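Local coordinates for protein geranyltranstransferase (IspA) (Helicobacter pylori, PDB 3LLW) that probably acts as a magnesium-dependent prenyltransferase of the FPP/GGPP synthase family, joining isoprenoid diphosphates in isoprene biosynthesis, at residues 51-63 / 286-300. Numbering follows the deposited sequence.
Sequences FRPKLFLAVLCAL and YPLLQENLNALLNTL. With SO4 (sulfate ion), chain E; SO4 (sulfate ion), chain F.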
loop_
_atom_site.group_PDB
_atom_site.type_symbol
_atom_site.label_atom_id
_atom_site.label_comp_id
_atom_site.label_asym_id
_atom_site.label_seq_id
_atom_site.Cartn_x
_atom_site.Cartn_y
_atom_site.Cartn_z
ATOM N N PHE A 51 -2.767 -20.262 2.764
ATOM C CA PHE A 51 -1.592 -20.872 2.169
ATOM C C PHE A 51 -0.328 -20.023 2.360
ATOM O O PHE A 51 0.720 -20.550 2.708
ATOM C CB PHE A 51 -1.814 -21.218 0.688
ATOM C CG PHE A 51 -0.656 -21.969 0.059
ATOM C CD1 PHE A 51 -0.210 -23.179 0.602
ATOM C CD2 PHE A 51 -0.010 -21.467 -1.068
ATOM C CE1 PHE A 51 0.858 -23.870 0.027
ATOM C CE2 PHE A 51 1.052 -22.155 -1.653
ATOM C CZ PHE A 51 1.492 -23.353 -1.103
ATOM N N ARG A 52 -0.446 -18.712 2.165
ATOM C CA ARG A 52 0.710 -17.832 2.247
ATOM C C ARG A 52 1.264 -17.638 3.662
ATOM O O ARG A 52 2.470 -17.777 3.834
ATOM C CB ARG A 52 0.469 -16.501 1.519
ATOM C CG ARG A 52 0.398 -16.657 0.028
ATOM C CD ARG A 52 -0.782 -15.889 -0.533
ATOM N NE ARG A 52 -0.998 -16.242 -1.927
ATOM C CZ ARG A 52 -1.944 -17.073 -2.350
ATOM N NH1 ARG A 52 -2.041 -17.333 -3.641
ATOM N NH2 ARG A 52 -2.802 -17.629 -1.491
ATOM N N PRO A 53 0.407 -17.313 4.669
ATOM C CA PRO A 53 0.950 -17.340 6.023
ATOM C C PRO A 53 1.520 -18.694 6.455
ATOM O O PRO A 53 2.549 -18.727 7.134
ATOM C CB PRO A 53 -0.246 -16.958 6.895
ATOM C CG PRO A 53 -1.155 -16.213 5.999
ATOM C CD PRO A 53 -1.002 -16.866 4.670
ATOM N N LYS A 54 0.888 -19.796 6.053
ATOM C CA LYS A 54 1.467 -21.123 6.321
ATOM C C LYS A 54 2.859 -21.310 5.716
ATOM O O LYS A 54 3.727 -21.908 6.351
ATOM C CB LYS A 54 0.542 -22.243 5.873
ATOM C CG LYS A 54 -0.631 -22.455 6.807
ATOM C CD LYS A 54 -1.683 -23.349 6.184
ATOM C CE LYS A 54 -2.930 -23.362 7.068
ATOM N NZ LYS A 54 -3.890 -24.408 6.681
ATOM N N LEU A 55 3.079 -20.791 4.508
ATOM C CA LEU A 55 4.410 -20.846 3.887
ATOM C C LEU A 55 5.419 -20.026 4.669
ATOM O O LEU A 55 6.553 -20.454 4.848
ATOM C CB LEU A 55 4.364 -20.325 2.451
ATOM C CG LEU A 55 3.722 -21.187 1.371
ATOM C CD1 LEU A 55 3.357 -20.285 0.195
ATOM C CD2 LEU A 55 4.692 -22.282 0.958
ATOM N N PHE A 56 4.989 -18.839 5.113
ATOM C CA PHE A 56 5.794 -17.938 5.928
ATOM C C PHE A 56 6.219 -18.631 7.210
ATOM O O PHE A 56 7.412 -18.648 7.580
ATOM C CB PHE A 56 4.996 -16.656 6.258
ATOM C CG PHE A 56 5.669 -15.763 7.277
ATOM C CD1 PHE A 56 5.147 -15.629 8.556
ATOM C CD2 PHE A 56 6.844 -15.072 6.960
ATOM C CE1 PHE A 56 5.773 -14.810 9.502
ATOM C CE2 PHE A 56 7.475 -14.255 7.906
ATOM C CZ PHE A 56 6.955 -14.137 9.176
ATOM N N LEU A 57 5.224 -19.203 7.883
ATOM C CA LEU A 57 5.442 -19.900 9.149
ATOM C C LEU A 57 6.210 -21.218 9.012
ATOM O O LEU A 57 6.917 -21.599 9.928
ATOM C CB LEU A 57 4.124 -20.110 9.881
ATOM C CG LEU A 57 3.465 -18.855 10.443
ATOM C CD1 LEU A 57 2.009 -19.155 10.842
ATOM C CD2 LEU A 57 4.266 -18.340 11.628
ATOM N N ALA A 58 6.101 -21.880 7.867
ATOM C CA ALA A 58 6.876 -23.087 7.599
ATOM C C ALA A 58 8.370 -22.820 7.670
ATOM O O ALA A 58 9.087 -23.594 8.266
ATOM C CB ALA A 58 6.521 -23.671 6.254
ATOM N N VAL A 59 8.811 -21.712 7.076
ATOM C CA VAL A 59 10.223 -21.330 7.030
ATOM C C VAL A 59 10.688 -20.858 8.400
ATOM O O VAL A 59 11.752 -21.234 8.878
ATOM C CB VAL A 59 10.474 -20.216 5.978
ATOM C CG1 VAL A 59 11.966 -19.964 5.775
ATOM C CG2 VAL A 59 9.872 -20.595 4.658
ATOM N N LEU A 60 9.860 -20.044 9.032
ATOM C CA LEU A 60 10.198 -19.407 10.281
ATOM C C LEU A 60 10.259 -20.352 11.490
ATOM O O LEU A 60 11.260 -20.354 12.218
ATOM C CB LEU A 60 9.221 -18.273 10.511
ATOM C CG LEU A 60 9.362 -17.443 11.764
ATOM C CD1 LEU A 60 10.546 -16.485 11.651
ATOM C CD2 LEU A 60 8.086 -16.706 11.862
ATOM N N CYS A 61 9.215 -21.163 11.683
ATOM C CA CYS A 61 9.175 -22.169 12.762
ATOM C C CYS A 61 10.322 -23.168 12.689
ATOM O O CYS A 61 10.813 -23.627 13.718
ATOM C CB CYS A 61 7.868 -22.963 12.734
ATOM S SG CYS A 61 6.413 -22.024 13.138
ATOM N N ALA A 62 10.714 -23.511 11.467
ATOM C CA ALA A 62 11.849 -24.378 11.221
ATOM C C ALA A 62 13.187 -23.745 11.602
ATOM O O ALA A 62 14.078 -24.430 12.105
ATOM C CB ALA A 62 11.872 -24.772 9.783
ATOM N N LEU A 63 13.327 -22.443 11.379
ATOM C CA LEU A 63 14.643 -21.794 11.466
ATOM C C LEU A 63 14.939 -21.108 12.797
ATOM O O LEU A 63 16.108 -20.930 13.158
ATOM C CB LEU A 63 14.853 -20.823 10.300
ATOM C CG LEU A 63 15.049 -21.397 8.890
ATOM C CD1 LEU A 63 14.999 -20.263 7.870
ATOM C CD2 LEU A 63 16.343 -22.206 8.740
ATOM N N TYR A 286 19.550 -28.314 5.804
ATOM C CA TYR A 286 18.342 -27.765 6.444
ATOM C C TYR A 286 17.205 -28.771 6.661
ATOM O O TYR A 286 16.144 -28.612 6.054
ATOM C CB TYR A 286 17.813 -26.571 5.626
ATOM C CG TYR A 286 18.778 -25.422 5.549
ATOM C CD1 TYR A 286 19.577 -25.226 4.421
ATOM C CD2 TYR A 286 18.912 -24.540 6.616
ATOM C CE1 TYR A 286 20.495 -24.163 4.362
ATOM C CE2 TYR A 286 19.811 -23.488 6.569
ATOM C CZ TYR A 286 20.599 -23.306 5.445
ATOM O OH TYR A 286 21.471 -22.248 5.426
ATOM N N PRO A 287 17.415 -29.796 7.523
ATOM C CA PRO A 287 16.405 -30.844 7.734
ATOM C C PRO A 287 15.025 -30.404 8.254
ATOM O O PRO A 287 14.009 -30.894 7.747
ATOM C CB PRO A 287 17.082 -31.803 8.735
ATOM C CG PRO A 287 18.191 -31.023 9.354
ATOM C CD PRO A 287 18.642 -30.062 8.304
ATOM N N LEU A 288 14.988 -29.503 9.238
ATOM C CA LEU A 288 13.721 -29.034 9.820
ATOM C C LEU A 288 12.916 -28.207 8.813
ATOM O O LEU A 288 11.690 -28.317 8.747
ATOM C CB LEU A 288 13.954 -28.246 11.115
ATOM C CG LEU A 288 14.697 -28.963 12.256
ATOM C CD1 LEU A 288 15.039 -28.015 13.409
ATOM C CD2 LEU A 288 13.931 -30.179 12.767
ATOM N N LEU A 289 13.629 -27.402 8.026
ATOM C CA LEU A 289 13.044 -26.630 6.935
ATOM C C LEU A 289 12.493 -27.534 5.851
ATOM O O LEU A 289 11.345 -27.356 5.385
ATOM C CB LEU A 289 14.075 -25.645 6.356
ATOM C CG LEU A 289 13.701 -24.721 5.182
ATOM C CD1 LEU A 289 12.485 -23.867 5.471
ATOM C CD2 LEU A 289 14.884 -23.834 4.799
ATOM N N GLN A 290 13.302 -28.516 5.467
ATOM C CA GLN A 290 12.889 -29.485 4.467
ATOM C C GLN A 290 11.625 -30.216 4.919
ATOM O O GLN A 290 10.734 -30.471 4.103
ATOM C CB GLN A 290 14.022 -30.470 4.174
ATOM C CG GLN A 290 13.836 -31.303 2.904
ATOM C CD GLN A 290 12.965 -32.542 3.110
ATOM O OE1 GLN A 290 12.998 -33.176 4.172
ATOM N NE2 GLN A 290 12.176 -32.886 2.091
ATOM N N GLU A 291 11.555 -30.519 6.217
ATOM C CA GLU A 291 10.463 -31.293 6.785
ATOM C C GLU A 291 9.149 -30.513 6.756
ATOM O O GLU A 291 8.117 -31.054 6.349
ATOM C CB GLU A 291 10.813 -31.716 8.209
ATOM C CG GLU A 291 9.864 -32.722 8.827
ATOM C CD GLU A 291 10.390 -33.311 10.135
ATOM O OE1 GLU A 291 10.774 -32.536 11.050
ATOM O OE2 GLU A 291 10.415 -34.559 10.244
ATOM N N ASN A 292 9.199 -29.248 7.180
ATOM C CA ASN A 292 8.028 -28.366 7.153
ATOM C C ASN A 292 7.522 -28.096 5.733
ATOM O O ASN A 292 6.323 -28.199 5.465
ATOM C CB ASN A 292 8.321 -27.044 7.877
ATOM C CG ASN A 292 8.452 -27.213 9.381
ATOM O OD1 ASN A 292 8.368 -28.322 9.900
ATOM N ND2 ASN A 292 8.666 -26.106 10.089
ATOM N N LEU A 293 8.442 -27.766 4.830
ATOM C CA LEU A 293 8.087 -27.525 3.441
ATOM C C LEU A 293 7.521 -28.764 2.756
ATOM O O LEU A 293 6.480 -28.685 2.108
ATOM C CB LEU A 293 9.266 -26.939 2.659
ATOM C CG LEU A 293 9.653 -25.497 3.032
ATOM C CD1 LEU A 293 10.834 -25.033 2.211
ATOM C CD2 LEU A 293 8.478 -24.550 2.864
ATOM N N ASN A 294 8.188 -29.903 2.947
ATOM C CA ASN A 294 7.744 -31.188 2.406
ATOM C C ASN A 294 6.319 -31.524 2.829
ATOM O O ASN A 294 5.506 -31.926 1.987
ATOM C CB ASN A 294 8.722 -32.294 2.822
ATOM C CG ASN A 294 8.392 -33.646 2.223
ATOM O OD1 ASN A 294 7.992 -34.555 2.943
ATOM N ND2 ASN A 294 8.581 -33.793 0.913
ATOM N N ALA A 295 6.022 -31.315 4.114
ATOM C CA ALA A 295 4.708 -31.637 4.670
ATOM C C ALA A 295 3.614 -30.773 4.069
ATOM O O ALA A 295 2.547 -31.277 3.709
ATOM C CB ALA A 295 4.716 -31.483 6.162
ATOM N N LEU A 296 3.901 -29.476 3.954
ATOM C CA LEU A 296 2.956 -28.505 3.421
ATOM C C LEU A 296 2.606 -28.825 1.972
ATOM O O LEU A 296 1.428 -28.823 1.599
ATOM C CB LEU A 296 3.539 -27.095 3.516
ATOM C CG LEU A 296 2.695 -25.954 4.091
ATOM C CD1 LEU A 296 3.337 -24.626 3.711
ATOM C CD2 LEU A 296 1.207 -25.989 3.693
ATOM N N LEU A 297 3.633 -29.116 1.176
ATOM C CA LEU A 297 3.461 -29.433 -0.240
ATOM C C LEU A 297 2.705 -30.728 -0.485
ATOM O O LEU A 297 1.919 -30.805 -1.426
ATOM C CB LEU A 297 4.802 -29.486 -0.960
ATOM C CG LEU A 297 5.710 -28.253 -0.944
ATOM C CD1 LEU A 297 6.807 -28.488 -1.935
ATOM C CD2 LEU A 297 4.974 -26.953 -1.262
ATOM N N ASN A 298 2.942 -31.737 0.354
ATOM C CA ASN A 298 2.235 -33.016 0.225
ATOM C C ASN A 298 0.746 -32.865 0.516
ATOM O O ASN A 298 -0.082 -33.538 -0.099
ATOM C CB ASN A 298 2.861 -34.113 1.104
ATOM C CG ASN A 298 4.144 -34.689 0.502
ATOM O OD1 ASN A 298 4.172 -35.132 -0.652
ATOM N ND2 ASN A 298 5.214 -34.689 1.292
ATOM N N THR A 299 0.416 -31.968 1.439
ATOM C CA THR A 299 -0.971 -31.614 1.695
ATOM C C THR A 299 -1.577 -30.924 0.465
ATOM O O THR A 299 -2.700 -31.239 0.069
ATOM C CB THR A 299 -1.111 -30.716 2.945
ATOM O OG1 THR A 299 -0.246 -31.199 3.982
ATOM C CG2 THR A 299 -2.552 -30.714 3.450
ATOM N N LEU A 300 -0.809 -30.017 -0.145
ATOM C CA LEU A 300 -1.248 -29.265 -1.323
ATOM C C LEU A 300 -1.487 -30.152 -2.546
ATOM O O LEU A 300 -2.456 -29.957 -3.282
ATOM C CB LEU A 300 -0.237 -28.164 -1.671
ATOM C CG LEU A 300 -0.660 -27.155 -2.750
ATOM C CD1 LEU A 300 -1.506 -26.040 -2.131
ATOM C CD2 LEU A 300 0.544 -26.595 -3.496
HETATM S S SO4 E . 17.256 -26.578 9.922
HETATM O O1 SO4 E . 17.125 -27.987 10.290
HETATM O O2 SO4 E . 16.289 -26.257 8.869
HETATM O O3 SO4 E . 17.009 -25.750 11.104
HETATM O O4 SO4 E . 18.628 -26.342 9.462
HETATM S S SO4 F . -5.896 -19.459 -0.619
HETATM O O1 SO4 F . -7.051 -18.545 -0.579
HETATM O O2 SO4 F . -5.106 -19.219 -1.829
HETATM O O3 SO4 F . -5.047 -19.293 0.567
HETATM O O4 SO4 F . -6.394 -20.831 -0.674
#
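Leu296 fits as a knob into the hole formed by Phe51, Lys54, Leu55 and Ala58, a knob-into-hole contact of an antiparallel helix pair in the largely helical polyprenyl synthetase fold. The axes of 51-63 and 287-300 approach to 8.3 Å at 153°, bringing the C-terminal helix against an early one. Leu296 and Leu55 run roughly perpendicular, with Leu296 CD1 3.9 Å from Leu55 CD2.

At one end, Leu300 CD1 lies over a face of the Phe51 ring, 4.2 Å from its centroid, which meets CH-pi geometry; Leu55 CD1 lies over the opposite face, offset toward the rim. Phe51 reaches this place because its CG is anti to the backbone N (chi1 -175°). Val59 and Leu289 instead run alongside each other in the same direction, Leu289 CD1 against Val59 CG1, and helix 178-204 packs on Val59 through Leu197.

The small side chains of Ala58 and Ala62 let the backbones close in, Ala62 CA lying 5.0 Å from Leu289 CA. One helix turn away, Asn292 supplies the polar link: its ND2 donates to Ala58 O at 3.1 Å, nearly straight (166°), on a carbonyl lone pair and close to the Asn292 amide plane. The same ND2 lies 3.5 Å from Ala62 CB.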